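Long-range contact in Polyphosphate:AMP phosphotransferase (Meiothermus ruber H328, PDB 5O6M), which transfers phosphate from inorganic polyphosphate to AMP and ADP, making ADP and ATP, and also accepts other nucleoside mono- and diphosphates: residues Y103-V111 with R145-L156. The protein carries 1 engineered substitution. Sequence-based numbering, arbitrary orientation.
Sequences YLWRVHQQV and RYRHIREFERML. With ATP (adenosine-5'-triphosphate), chain X.
Y103 and R145 meet flat against each other where the segment around the short helix 105-108 packs against helix 145-158 in this P-loop kinase fold. The extended R145 chain runs over one face of the tyrosine ring: CD sits above it, 3.9 Å from the ring centroid in a CH-pi contact, and the guanidinium follows off-centre as a cation-pi stack, planes 28° apart. R145 NH2 also forms a salt bridge with E159 of the second subunit. The Y103 hydroxyl, in its ring plane, meets the edge of H148 in a 2.9 Å hydrogen bond between OH and ND1; the far nitrogen of that imidazole bonds D158 of the second subunit. A leucine in place of Y103 would probably leave H148 ND1 without its hydroxyl partner and the R145 guanidinium without the ring it lies on.

Past this end the middle stays close-packed and mostly apolar, L104 CD1 resting 3.8 Å from F152 CG. The packing is looser at the far end, where V111 CG1 and L156 CD2 only graze at 4.2 Å. Everything that touches is buried; the more open side is the one turned from the interface, where W105 and Q110 are partly exposed. R106, itself buried, turns from the interface to the nucleotide, its NH2 3.1 Å from ATP N7. Between the two ends F152, with CG anti to the backbone N (chi1 174°), extends to H108 and makes a T-shaped pair. H108 ND1 bonds the same atom of H108 in the second subunit, while F152 CE1 points at the middle of the imidazole face, 3.7 Å from H108 CG.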
loop_
_atom_site.group_PDB
_atom_site.type_symbol
_atom_site.label_atom_id
_atom_site.label_comp_id
_atom_site.label_asym_id
_atom_site.label_seq_id
_atom_site.Cartn_x
_atom_site.Cartn_y
_atom_site.Cartn_z
ATOM N N TYR D 103 -8.631 12.689 5.447
ATOM C CA TYR D 103 -7.274 13.218 5.384
ATOM C C TYR D 103 -6.290 12.407 6.220
ATOM O O TYR D 103 -5.080 12.483 5.975
ATOM C CB TYR D 103 -7.275 14.679 5.834
ATOM C CG TYR D 103 -7.709 14.848 7.266
ATOM C CD1 TYR D 103 -9.059 14.837 7.613
ATOM C CD2 TYR D 103 -6.771 15.018 8.274
ATOM C CE1 TYR D 103 -9.457 14.984 8.928
ATOM C CE2 TYR D 103 -7.156 15.169 9.585
ATOM C CZ TYR D 103 -8.497 15.153 9.909
ATOM O OH TYR D 103 -8.868 15.305 11.222
ATOM N N LEU D 104 -6.768 11.640 7.203
ATOM C CA LEU D 104 -5.873 10.825 8.017
ATOM C C LEU D 104 -5.505 9.498 7.361
ATOM O O LEU D 104 -4.588 8.822 7.842
ATOM C CB LEU D 104 -6.492 10.558 9.395
ATOM C CG LEU D 104 -6.492 11.701 10.410
ATOM C CD1 LEU D 104 -6.990 11.215 11.758
ATOM C CD2 LEU D 104 -5.102 12.299 10.547
ATOM N N TRP D 105 -6.182 9.116 6.277
ATOM C CA TRP D 105 -5.901 7.838 5.631
ATOM C C TRP D 105 -4.445 7.760 5.177
ATOM O O TRP D 105 -3.721 6.822 5.528
ATOM C CB TRP D 105 -6.851 7.649 4.452
ATOM C CG TRP D 105 -6.670 6.397 3.632
ATOM C CD1 TRP D 105 -7.142 5.147 3.926
ATOM C CD2 TRP D 105 -6.003 6.283 2.367
ATOM N NE1 TRP D 105 -6.808 4.265 2.926
ATOM C CE2 TRP D 105 -6.110 4.937 1.957
ATOM C CE3 TRP D 105 -5.327 7.188 1.541
ATOM C CZ2 TRP D 105 -5.561 4.473 0.762
ATOM C CZ3 TRP D 105 -4.781 6.726 0.357
ATOM C CH2 TRP D 105 -4.902 5.381 -0.024
ATOM N N ARG D 106 -3.994 8.743 4.398
ATOM C CA ARG D 106 -2.632 8.702 3.879
ATOM C C ARG D 106 -1.582 8.859 4.972
ATOM O O ARG D 106 -0.437 8.441 4.777
ATOM C CB ARG D 106 -2.435 9.779 2.811
ATOM C CG ARG D 106 -2.423 11.195 3.350
ATOM C CD ARG D 106 -1.968 12.165 2.280
ATOM N NE ARG D 106 -1.707 13.494 2.823
ATOM C CZ ARG D 106 -1.040 14.441 2.173
ATOM N NH1 ARG D 106 -0.573 14.202 0.954
ATOM N NH2 ARG D 106 -0.841 15.623 2.742
ATOM N N VAL D 107 -1.936 9.467 6.106
ATOM C CA VAL D 107 -0.976 9.625 7.195
ATOM C C VAL D 107 -0.914 8.364 8.048
ATOM O O VAL D 107 0.171 7.907 8.425
ATOM C CB VAL D 107 -1.317 10.863 8.047
ATOM C CG1 VAL D 107 -0.358 10.975 9.217
ATOM C CG2 VAL D 107 -1.265 12.123 7.201
ATOM N N HIS D 108 -2.073 7.792 8.385
ATOM C CA HIS D 108 -2.092 6.589 9.210
ATOM C C HIS D 108 -1.274 5.468 8.579
ATOM O O HIS D 108 -0.605 4.706 9.287
ATOM C CB HIS D 108 -3.529 6.122 9.446
ATOM C CG HIS D 108 -3.681 5.236 10.645
ATOM N ND1 HIS D 108 -4.908 4.896 11.171
ATOM C CD2 HIS D 108 -2.755 4.634 11.431
ATOM C CE1 HIS D 108 -4.733 4.111 12.219
ATOM N NE2 HIS D 108 -3.436 3.939 12.400
ATOM N N GLN D 109 -1.326 5.354 7.250
ATOM C CA GLN D 109 -0.586 4.315 6.542
ATOM C C GLN D 109 0.894 4.335 6.889
ATOM O O GLN D 109 1.555 3.291 6.867
ATOM C CB GLN D 109 -0.775 4.494 5.033
ATOM C CG GLN D 109 0.084 3.582 4.183
ATOM C CD GLN D 109 -0.220 2.121 4.418
ATOM O OE1 GLN D 109 -1.378 1.734 4.588
ATOM N NE2 GLN D 109 0.820 1.298 4.436
ATOM N N GLN D 110 1.427 5.507 7.222
ATOM C CA GLN D 110 2.860 5.714 7.363
ATOM C C GLN D 110 3.369 5.631 8.798
ATOM O O GLN D 110 4.565 5.839 9.017
ATOM C CB GLN D 110 3.247 7.075 6.771
ATOM C CG GLN D 110 2.901 7.251 5.304
ATOM C CD GLN D 110 3.766 6.383 4.414
ATOM O OE1 GLN D 110 4.820 5.908 4.835
ATOM N NE2 GLN D 110 3.340 6.189 3.170
ATOM N N VAL D 111 2.518 5.321 9.772
ATOM C CA VAL D 111 2.938 5.322 11.174
ATOM C C VAL D 111 4.085 4.333 11.359
ATOM O O VAL D 111 4.193 3.358 10.599
ATOM C CB VAL D 111 1.772 4.987 12.118
ATOM C CG1 VAL D 111 0.629 5.975 11.934
ATOM C CG2 VAL D 111 1.304 3.558 11.900
ATOM N N ARG D 145 -11.187 19.048 13.103
ATOM C CA ARG D 145 -10.005 18.212 12.967
ATOM C C ARG D 145 -9.075 18.283 14.170
ATOM O O ARG D 145 -8.309 17.342 14.387
ATOM C CB ARG D 145 -9.262 18.591 11.687
ATOM C CG ARG D 145 -10.080 18.256 10.447
ATOM C CD ARG D 145 -9.411 18.676 9.158
ATOM N NE ARG D 145 -10.180 18.200 8.010
ATOM C CZ ARG D 145 -9.818 18.367 6.742
ATOM N NH1 ARG D 145 -8.692 19.005 6.454
ATOM N NH2 ARG D 145 -10.582 17.895 5.766
ATOM N N TYR D 146 -9.127 19.352 14.969
ATOM C CA TYR D 146 -8.323 19.377 16.190
ATOM C C TYR D 146 -8.708 18.219 17.096
ATOM O O TYR D 146 -7.845 17.560 17.688
ATOM C CB TYR D 146 -8.504 20.707 16.922
ATOM C CG TYR D 146 -8.144 21.919 16.093
ATOM C CD1 TYR D 146 -6.829 22.164 15.715
ATOM C CD2 TYR D 146 -9.124 22.813 15.676
ATOM C CE1 TYR D 146 -6.502 23.269 14.954
ATOM C CE2 TYR D 146 -8.806 23.920 14.913
ATOM C CZ TYR D 146 -7.495 24.144 14.555
ATOM O OH TYR D 146 -7.177 25.247 13.797
ATOM N N ARG D 147 -10.008 17.944 17.195
ATOM C CA ARG D 147 -10.476 16.804 17.972
ATOM C C ARG D 147 -10.000 15.493 17.362
ATOM O O ARG D 147 -9.430 14.644 18.057
ATOM C CB ARG D 147 -12.002 16.833 18.048
ATOM C CG ARG D 147 -12.614 15.529 18.499
ATOM C CD ARG D 147 -13.290 15.646 19.836
ATOM N NE ARG D 147 -14.319 14.623 19.973
ATOM C CZ ARG D 147 -14.850 14.248 21.131
ATOM N NH1 ARG D 147 -15.775 13.299 21.159
ATOM N NH2 ARG D 147 -14.441 14.811 22.264
ATOM N N HIS D 148 -10.215 15.322 16.054
ATOM C CA HIS D 148 -9.749 14.129 15.353
ATOM C C HIS D 148 -8.294 13.827 15.681
ATOM O O HIS D 148 -7.925 12.676 15.942
ATOM C CB HIS D 148 -9.902 14.318 13.842
ATOM C CG HIS D 148 -11.292 14.651 13.404
ATOM N ND1 HIS D 148 -11.572 15.150 12.150
ATOM C CD2 HIS D 148 -12.480 14.545 14.044
ATOM C CE1 HIS D 148 -12.874 15.343 12.038
ATOM N NE2 HIS D 148 -13.447 14.987 13.173
ATOM N N ILE D 149 -7.450 14.857 15.653
ATOM C CA ILE D 149 -6.012 14.659 15.801
ATOM C C ILE D 149 -5.657 14.274 17.230
ATOM O O ILE D 149 -4.864 13.352 17.459
ATOM C CB ILE D 149 -5.259 15.920 15.343
ATOM C CG1 ILE D 149 -5.433 16.103 13.833
ATOM C CG2 ILE D 149 -3.787 15.852 15.745
ATOM C CD1 ILE D 149 -4.785 17.351 13.278
ATOM N N ARG D 150 -6.231 14.970 18.215
ATOM C CA ARG D 150 -5.991 14.590 19.606
ATOM C C ARG D 150 -6.332 13.126 19.836
ATOM O O ARG D 150 -5.583 12.401 20.500
ATOM C CB ARG D 150 -6.799 15.478 20.555
ATOM C CG ARG D 150 -6.227 16.870 20.766
ATOM C CD ARG D 150 -6.926 17.566 21.929
ATOM N NE ARG D 150 -8.369 17.635 21.731
ATOM C CZ ARG D 150 -8.996 18.653 21.152
ATOM N NH1 ARG D 150 -8.309 19.700 20.710
ATOM N NH2 ARG D 150 -10.315 18.626 21.018
ATOM N N GLU D 151 -7.460 12.673 19.283
ATOM C CA GLU D 151 -7.911 11.306 19.502
ATOM C C GLU D 151 -7.107 10.318 18.672
ATOM O O GLU D 151 -6.833 9.201 19.123
ATOM C CB GLU D 151 -9.402 11.189 19.175
ATOM C CG GLU D 151 -10.291 12.028 20.079
ATOM C CD GLU D 151 -10.094 11.700 21.547
ATOM O OE1 GLU D 151 -10.197 12.618 22.388
ATOM O OE2 GLU D 151 -9.818 10.524 21.861
ATOM N N PHE D 152 -6.731 10.709 17.454
ATOM C CA PHE D 152 -5.856 9.866 16.650
ATOM C C PHE D 152 -4.524 9.645 17.351
ATOM O O PHE D 152 -4.044 8.511 17.458
ATOM C CB PHE D 152 -5.646 10.501 15.275
ATOM C CG PHE D 152 -4.637 9.789 14.423
ATOM C CD1 PHE D 152 -4.823 8.463 14.065
ATOM C CD2 PHE D 152 -3.514 10.453 13.961
ATOM C CE1 PHE D 152 -3.896 7.806 13.275
ATOM C CE2 PHE D 152 -2.583 9.802 13.168
ATOM C CZ PHE D 152 -2.774 8.478 12.826
ATOM N N GLU D 153 -3.920 10.722 17.855
ATOM C CA GLU D 153 -2.646 10.588 18.550
ATOM C C GLU D 153 -2.811 9.886 19.891
ATOM O O GLU D 153 -1.910 9.155 20.318
ATOM C CB GLU D 153 -1.988 11.961 18.713
ATOM C CG GLU D 153 -1.532 12.558 17.383
ATOM C CD GLU D 153 -0.939 13.949 17.518
ATOM O OE1 GLU D 153 -0.876 14.461 18.656
ATOM O OE2 GLU D 153 -0.543 14.534 16.481
ATOM N N ARG D 154 -3.949 10.082 20.568
ATOM C CA ARG D 154 -4.190 9.340 21.802
ATOM C C ARG D 154 -4.204 7.839 21.546
ATOM O O ARG D 154 -3.623 7.065 22.315
ATOM C CB ARG D 154 -5.507 9.767 22.449
ATOM C CG ARG D 154 -5.845 8.922 23.674
ATOM C CD ARG D 154 -7.311 9.010 24.060
ATOM N NE ARG D 154 -7.706 10.358 24.447
ATOM C CZ ARG D 154 -7.649 10.805 25.696
ATOM N NH1 ARG D 154 -7.225 10.004 26.664
ATOM N NH2 ARG D 154 -8.020 12.045 25.981
ATOM N N MET D 155 -4.868 7.411 20.474
ATOM C CA MET D 155 -4.905 5.992 20.140
ATOM C C MET D 155 -3.504 5.473 19.832
ATOM O O MET D 155 -3.106 4.402 20.305
ATOM C CB MET D 155 -5.858 5.767 18.959
ATOM C CG MET D 155 -5.989 4.323 18.497
ATOM S SD MET D 155 -4.685 3.861 17.342
ATOM C CE MET D 155 -4.850 5.136 16.096
ATOM N N LEU D 156 -2.738 6.223 19.037
ATOM C CA LEU D 156 -1.365 5.833 18.730
ATOM C C LEU D 156 -0.545 5.632 19.997
ATOM O O LEU D 156 0.185 4.641 20.128
ATOM C CB LEU D 156 -0.711 6.886 17.837
ATOM C CG LEU D 156 -1.180 6.945 16.387
ATOM C CD1 LEU D 156 -0.389 7.997 15.634
ATOM C CD2 LEU D 156 -1.009 5.583 15.734
HETATM P PG ATP X . 8.938 21.128 1.314
HETATM O O1G ATP X . 8.368 20.194 2.347
HETATM O O2G ATP X . 8.570 22.587 1.569
HETATM O O3G ATP X . 10.465 21.019 1.192
HETATM P PB ATP X . 8.884 20.062 -1.413
HETATM O O1B ATP X . 9.027 20.995 -2.552
HETATM O O2B ATP X . 10.145 19.304 -0.996
HETATM O O3B ATP X . 8.321 20.793 -0.116
HETATM P PA ATP X . 6.441 18.435 -0.996
HETATM O O1A ATP X . 6.800 17.493 0.084
HETATM O O2A ATP X . 5.604 17.813 -2.112
HETATM O O3A ATP X . 7.760 18.975 -1.708
HETATM O "O5'" ATP X . 5.516 19.660 -0.410
HETATM C "C5'" ATP X . 4.723 20.459 -1.311
HETATM C "C4'" ATP X . 3.594 21.176 -0.609
HETATM O "O4'" ATP X . 2.583 20.250 -0.154
HETATM C "C3'" ATP X . 3.966 22.035 0.610
HETATM O "O3'" ATP X . 3.815 23.412 0.284
HETATM C "C2'" ATP X . 2.942 21.615 1.681
HETATM O "O2'" ATP X . 2.395 22.714 2.400
HETATM C "C1'" ATP X . 1.864 20.971 0.819
HETATM N N9 ATP X . 0.945 20.087 1.528
HETATM C C8 ATP X . 1.248 19.096 2.423
HETATM N N7 ATP X . 0.199 18.544 2.986
HETATM C C5 ATP X . -0.870 19.217 2.417
HETATM C C6 ATP X . -2.264 19.116 2.602
HETATM N N6 ATP X . -2.840 18.299 3.488
HETATM N N1 ATP X . -3.054 19.927 1.866
HETATM C C2 ATP X . -2.483 20.787 1.018
HETATM N N3 ATP X . -1.186 20.984 0.772
HETATM C C4 ATP X . -0.428 20.163 1.507
#